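Local coordinates for Rho guanyl nucleotide exchange factor (Rom2), putative (PDB 5O51), which probably serves as a guanine-nucleotide exchange factor for Rho-type GTPases, the chain here being its CNH domain, a seven-bladed beta-propeller, at residues R21-P27 with N306-H311; T38-I44 with P56-A62. One frame throughout, in Å; residues are numbered along the deposited sequence.

Contact 1 (R21-P27 with N306-H311); sequences RVNCLVP and NIRMLH
Two neighbouring blades of the CNH beta-propeller meet here through their innermost strands, 22-28 and 307-312, where R308 reaches V22, L310 packs on V22 and L25, and H311 lies against P27. The strands run roughly parallel, 24° apart, but their axes come no closer than 5.9 Å, and side chains and a water link them. R308 NH1 donates to V22 O at 2.9 Å, the acceptor lying in the guanidinium plane. NE and NH2 of the same group both close side-on onto N306 O; bends at chi2 and chi3 fold the chain back to it, and this double grip fixes the rotation of the guanidinium. D328 pairs with R308 and R21 together, which probably offsets the two like charges. Farther along, L310 CD2 approaches V22 CG1 at 4.1 Å and C24 CA at 4.0 Å, while its CD1 meets L25 CD1. Water 1 takes the N-H of L25 at 3.0 Å and donates to L310 O at 2.8 Å, bridging the two backbones. At the far end P27 lies over one face of the H311 imidazole in a CH-pi contact, its CD 3.5 Å from the ring centroid and nearly on the ring normal.

Contact 2 (T38-I44 with P56-A62); sequences TDSGIFI and PRRVLDA
I42 O receives two backbone N-H groups from the facing strand: V59 N at 2.9 Å, almost straight at 175°, and L60 N in a weak bond at 3.4 Å. V59 and L60 thus share one partner, a classic beta bulge. I42 N returns a bond to L60 O, and beyond the bulge I44 and R57 exchange both their N-H and C=O. On the face of I42 and I44, I42 CD1 lies beside L60 CD1, whereas I44 CG2 presses on V59 CG1 at 3.5 Å, tighter than usual carbon contact. The same methyl sits over one face of the R57 guanidinium, toward its rim, with the arginine chain extended alongside I44. On the other face the F43 side chain crosses R58 at a slant, its CE2 3.8 Å from R58 CB and the ring plane 70° from the guanidinium. With CG anti to the backbone N (chi1 167°) and a bend at chi3, R58 brings NH2 to S40 OG at 3.1 Å; NH1 makes a salt bridge to D61 OD1 at 2.9 Å and a weak bond to S40 O. These two strands, 41-46 and 57-61, form the outer antiparallel hairpin of a four-stranded propeller blade.

From the N terminus, strand 8-12 joins the sheet of the last three strands, 307-312, 317-323 and 327-333, in the Velcro-like closure familiar from beta-propellers. The chain then enters the next blade at 22-28. Contact 1 ties that inner strand to 307-312, closing a loop of 278 intervening residues that runs right round the ring. Contact 2 nests inside it, with only 11 residues between its segments, and joins the third and fourth strands of the blade that begins with 22-28. One therefore joins two blades near the central axis, the other builds the periphery of one. They touch where N23 ND2 probably hydrogen-bonds D39 OD1 at 3.0 Å.

Contact 1 (R21-P27 with N306-H311)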
# COMPACT_ATOMS: atom_id res chain seq x y z
N ARG A 21 -16.55 -8.53 1.91
CA ARG A 21 -16.09 -7.13 1.90
C ARG A 21 -14.95 -6.91 0.89
O ARG A 21 -14.21 -7.89 0.49
CB ARG A 21 -15.60 -6.76 3.35
CG ARG A 21 -16.76 -6.76 4.38
CD ARG A 21 -16.46 -6.00 5.71
NE ARG A 21 -17.64 -6.08 6.61
CZ ARG A 21 -18.77 -5.35 6.53
NH1 ARG A 21 -18.96 -4.35 5.64
NH2 ARG A 21 -19.75 -5.58 7.38
N VAL A 22 -14.71 -5.66 0.56
CA VAL A 22 -13.53 -5.29 -0.24
C VAL A 22 -12.23 -5.37 0.58
O VAL A 22 -12.03 -4.59 1.52
CB VAL A 22 -13.71 -3.87 -0.84
CG1 VAL A 22 -12.50 -3.43 -1.64
CG2 VAL A 22 -14.92 -3.86 -1.77
N ASN A 23 -11.31 -6.26 0.23
CA ASN A 23 -10.06 -6.31 0.93
C ASN A 23 -9.00 -5.33 0.33
O ASN A 23 -8.11 -4.84 1.06
CB ASN A 23 -9.43 -7.71 0.87
CG ASN A 23 -10.25 -8.83 1.59
OD1 ASN A 23 -10.97 -8.59 2.49
ND2 ASN A 23 -10.10 -10.06 1.12
N CYS A 24 -9.01 -5.19 -1.00
CA CYS A 24 -7.99 -4.43 -1.76
C CYS A 24 -8.52 -3.98 -3.09
O CYS A 24 -9.61 -4.40 -3.51
CB CYS A 24 -6.72 -5.26 -1.96
SG CYS A 24 -6.97 -6.87 -2.72
N LEU A 25 -7.78 -3.08 -3.75
CA LEU A 25 -8.25 -2.49 -5.00
C LEU A 25 -7.05 -1.89 -5.73
O LEU A 25 -6.12 -1.37 -5.08
CB LEU A 25 -9.37 -1.46 -4.68
CG LEU A 25 -9.94 -0.51 -5.75
CD1 LEU A 25 -11.31 -0.00 -5.39
CD2 LEU A 25 -9.08 0.72 -5.97
N VAL A 26 -7.07 -1.94 -7.06
CA VAL A 26 -6.15 -1.15 -7.87
C VAL A 26 -6.88 -0.60 -9.10
O VAL A 26 -7.71 -1.31 -9.70
CB VAL A 26 -4.91 -1.95 -8.30
CG1 VAL A 26 -5.32 -3.15 -9.18
CG2 VAL A 26 -3.89 -1.08 -9.05
N PRO A 27 -6.62 0.68 -9.48
CA PRO A 27 -7.20 1.25 -10.69
C PRO A 27 -6.38 0.80 -11.90
O PRO A 27 -5.23 0.54 -11.74
CB PRO A 27 -7.10 2.79 -10.47
CG PRO A 27 -6.04 2.96 -9.45
CD PRO A 27 -6.18 1.74 -8.55
N ASN A 306 -14.09 -0.12 10.63
CA ASN A 306 -13.33 -0.95 9.71
C ASN A 306 -12.94 -0.13 8.44
O ASN A 306 -13.21 -0.52 7.32
CB ASN A 306 -14.11 -2.25 9.37
CG ASN A 306 -13.25 -3.30 8.62
OD1 ASN A 306 -12.02 -3.26 8.59
ND2 ASN A 306 -13.94 -4.27 8.01
N ILE A 307 -12.32 1.01 8.66
CA ILE A 307 -11.80 1.86 7.57
C ILE A 307 -10.53 1.27 7.06
O ILE A 307 -9.69 0.93 7.86
CB ILE A 307 -11.50 3.30 8.05
CG1 ILE A 307 -12.82 3.97 8.46
CG2 ILE A 307 -10.69 4.04 6.92
CD1 ILE A 307 -12.68 5.24 9.33
N ARG A 308 -10.41 1.08 5.75
CA ARG A 308 -9.21 0.50 5.07
C ARG A 308 -8.81 1.49 3.95
O ARG A 308 -9.63 1.73 3.03
CB ARG A 308 -9.61 -0.82 4.36
CG ARG A 308 -9.89 -1.98 5.28
CD ARG A 308 -11.06 -2.84 4.78
NE ARG A 308 -12.35 -2.29 5.18
CZ ARG A 308 -13.53 -2.49 4.62
NH1 ARG A 308 -13.70 -3.24 3.54
NH2 ARG A 308 -14.56 -1.90 5.15
N MET A 309 -7.60 2.02 3.97
CA MET A 309 -7.14 2.78 2.81
C MET A 309 -6.88 1.84 1.63
O MET A 309 -6.11 0.90 1.75
CB MET A 309 -5.88 3.59 3.14
CG MET A 309 -5.55 4.62 2.05
SD MET A 309 -3.96 5.43 2.26
CE MET A 309 -3.02 4.34 1.15
N LEU A 310 -7.49 2.08 0.47
CA LEU A 310 -7.31 1.15 -0.68
C LEU A 310 -6.20 1.52 -1.66
O LEU A 310 -5.47 0.66 -2.07
CB LEU A 310 -8.62 0.92 -1.43
CG LEU A 310 -9.76 0.35 -0.57
CD1 LEU A 310 -11.05 0.47 -1.34
CD2 LEU A 310 -9.44 -1.09 -0.13
N HIS A 311 -6.10 2.79 -2.04
CA HIS A 311 -5.17 3.22 -3.07
C HIS A 311 -5.09 4.77 -3.04
O HIS A 311 -6.10 5.48 -2.95
CB HIS A 311 -5.65 2.78 -4.49
CG HIS A 311 -4.61 2.92 -5.55
ND1 HIS A 311 -4.52 4.02 -6.38
CD2 HIS A 311 -3.57 2.11 -5.89
CE1 HIS A 311 -3.48 3.87 -7.18
NE2 HIS A 311 -2.88 2.73 -6.87
O HOH W 1 -5.73 -2.07 -1.84

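Contact 2 (T38-I44 with P56-A62)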
# COMPACT_ATOMS: atom_id res chain seq x y z
N THR A 38 -11.55 -9.58 -3.13
CA THR A 38 -12.30 -10.02 -1.93
C THR A 38 -11.94 -11.46 -1.50
O THR A 38 -11.10 -12.15 -2.14
CB THR A 38 -13.76 -10.03 -2.27
OG1 THR A 38 -14.02 -11.20 -3.10
CG2 THR A 38 -14.17 -8.73 -3.04
N ASP A 39 -12.58 -11.91 -0.44
CA ASP A 39 -12.45 -13.31 0.05
C ASP A 39 -12.91 -14.40 -0.95
O ASP A 39 -12.35 -15.44 -0.97
CB ASP A 39 -13.10 -13.46 1.45
CG ASP A 39 -12.20 -12.97 2.53
OD1 ASP A 39 -11.00 -12.71 2.24
OD2 ASP A 39 -12.67 -12.82 3.67
N SER A 40 -13.74 -14.06 -1.93
CA SER A 40 -14.29 -15.02 -2.87
C SER A 40 -13.84 -14.89 -4.33
O SER A 40 -14.00 -15.86 -5.11
CB SER A 40 -15.77 -14.77 -2.98
OG SER A 40 -15.91 -13.90 -4.12
N GLY A 41 -13.42 -13.72 -4.75
CA GLY A 41 -13.17 -13.44 -6.18
C GLY A 41 -12.62 -12.02 -6.45
O GLY A 41 -12.48 -11.25 -5.54
N ILE A 42 -12.29 -11.76 -7.71
CA ILE A 42 -11.83 -10.48 -8.25
C ILE A 42 -12.91 -9.98 -9.22
O ILE A 42 -13.46 -10.75 -10.09
CB ILE A 42 -10.47 -10.65 -8.91
CG1 ILE A 42 -9.43 -11.05 -7.85
CG2 ILE A 42 -9.95 -9.35 -9.58
CD1 ILE A 42 -8.12 -11.51 -8.44
N PHE A 43 -13.25 -8.69 -9.08
CA PHE A 43 -14.31 -8.02 -9.87
C PHE A 43 -13.73 -6.78 -10.56
O PHE A 43 -12.73 -6.18 -10.06
CB PHE A 43 -15.47 -7.63 -8.98
CG PHE A 43 -16.17 -8.80 -8.24
CD1 PHE A 43 -15.68 -9.29 -7.03
CD2 PHE A 43 -17.35 -9.36 -8.75
CE1 PHE A 43 -16.31 -10.37 -6.38
CE2 PHE A 43 -18.01 -10.41 -8.11
CZ PHE A 43 -17.50 -10.90 -6.89
N ILE A 44 -14.36 -6.37 -11.66
CA ILE A 44 -14.02 -5.09 -12.37
C ILE A 44 -15.26 -4.29 -12.62
O ILE A 44 -16.32 -4.86 -12.92
CB ILE A 44 -13.23 -5.35 -13.66
CG1 ILE A 44 -12.80 -4.06 -14.34
CG2 ILE A 44 -13.97 -6.18 -14.71
CD1 ILE A 44 -11.58 -4.26 -15.22
N PRO A 56 -20.35 -4.22 -10.64
CA PRO A 56 -19.06 -4.83 -10.93
C PRO A 56 -19.28 -6.27 -11.49
O PRO A 56 -20.21 -6.93 -11.08
CB PRO A 56 -18.38 -4.90 -9.56
CG PRO A 56 -19.07 -3.86 -8.75
CD PRO A 56 -20.46 -3.77 -9.24
N ARG A 57 -18.39 -6.77 -12.34
CA ARG A 57 -18.51 -8.18 -12.85
C ARG A 57 -17.33 -9.05 -12.47
O ARG A 57 -16.21 -8.59 -12.37
CB ARG A 57 -18.67 -8.19 -14.38
CG ARG A 57 -17.72 -7.36 -15.17
CD ARG A 57 -17.91 -7.58 -16.71
NE ARG A 57 -16.66 -7.20 -17.35
CZ ARG A 57 -15.65 -8.01 -17.63
NH1 ARG A 57 -15.77 -9.32 -17.53
NH2 ARG A 57 -14.52 -7.50 -18.11
N ARG A 58 -17.62 -10.30 -12.21
CA ARG A 58 -16.65 -11.23 -11.72
C ARG A 58 -15.77 -11.55 -12.88
O ARG A 58 -16.27 -11.85 -14.00
CB ARG A 58 -17.33 -12.50 -11.20
CG ARG A 58 -16.42 -13.69 -10.96
CD ARG A 58 -17.22 -14.87 -10.40
NE ARG A 58 -17.63 -14.67 -9.02
CZ ARG A 58 -16.93 -14.98 -7.93
NH1 ARG A 58 -15.74 -15.54 -8.05
NH2 ARG A 58 -17.40 -14.69 -6.70
N VAL A 59 -14.46 -11.52 -12.65
CA VAL A 59 -13.48 -11.80 -13.72
C VAL A 59 -12.54 -12.92 -13.40
O VAL A 59 -12.03 -13.56 -14.32
CB VAL A 59 -12.59 -10.62 -14.15
CG1 VAL A 59 -13.42 -9.62 -14.93
CG2 VAL A 59 -11.77 -9.99 -12.98
N LEU A 60 -12.21 -13.10 -12.14
CA LEU A 60 -11.38 -14.24 -11.78
C LEU A 60 -11.94 -14.89 -10.54
O LEU A 60 -12.40 -14.18 -9.61
CB LEU A 60 -9.95 -13.83 -11.55
CG LEU A 60 -9.19 -13.42 -12.80
CD1 LEU A 60 -7.95 -12.59 -12.45
CD2 LEU A 60 -8.88 -14.62 -13.65
N ASP A 61 -11.94 -16.25 -10.50
CA ASP A 61 -12.19 -16.95 -9.24
C ASP A 61 -10.85 -17.03 -8.54
O ASP A 61 -9.83 -17.32 -9.16
CB ASP A 61 -12.81 -18.35 -9.43
CG ASP A 61 -14.16 -18.29 -10.17
OD1 ASP A 61 -14.81 -17.20 -10.23
OD2 ASP A 61 -14.54 -19.34 -10.69
N ALA A 62 -10.86 -16.81 -7.25
CA ALA A 62 -9.62 -16.76 -6.45
C ALA A 62 -10.10 -16.36 -5.13
O ALA A 62 -10.98 -15.50 -5.05
CB ALA A 62 -8.59 -15.76 -6.95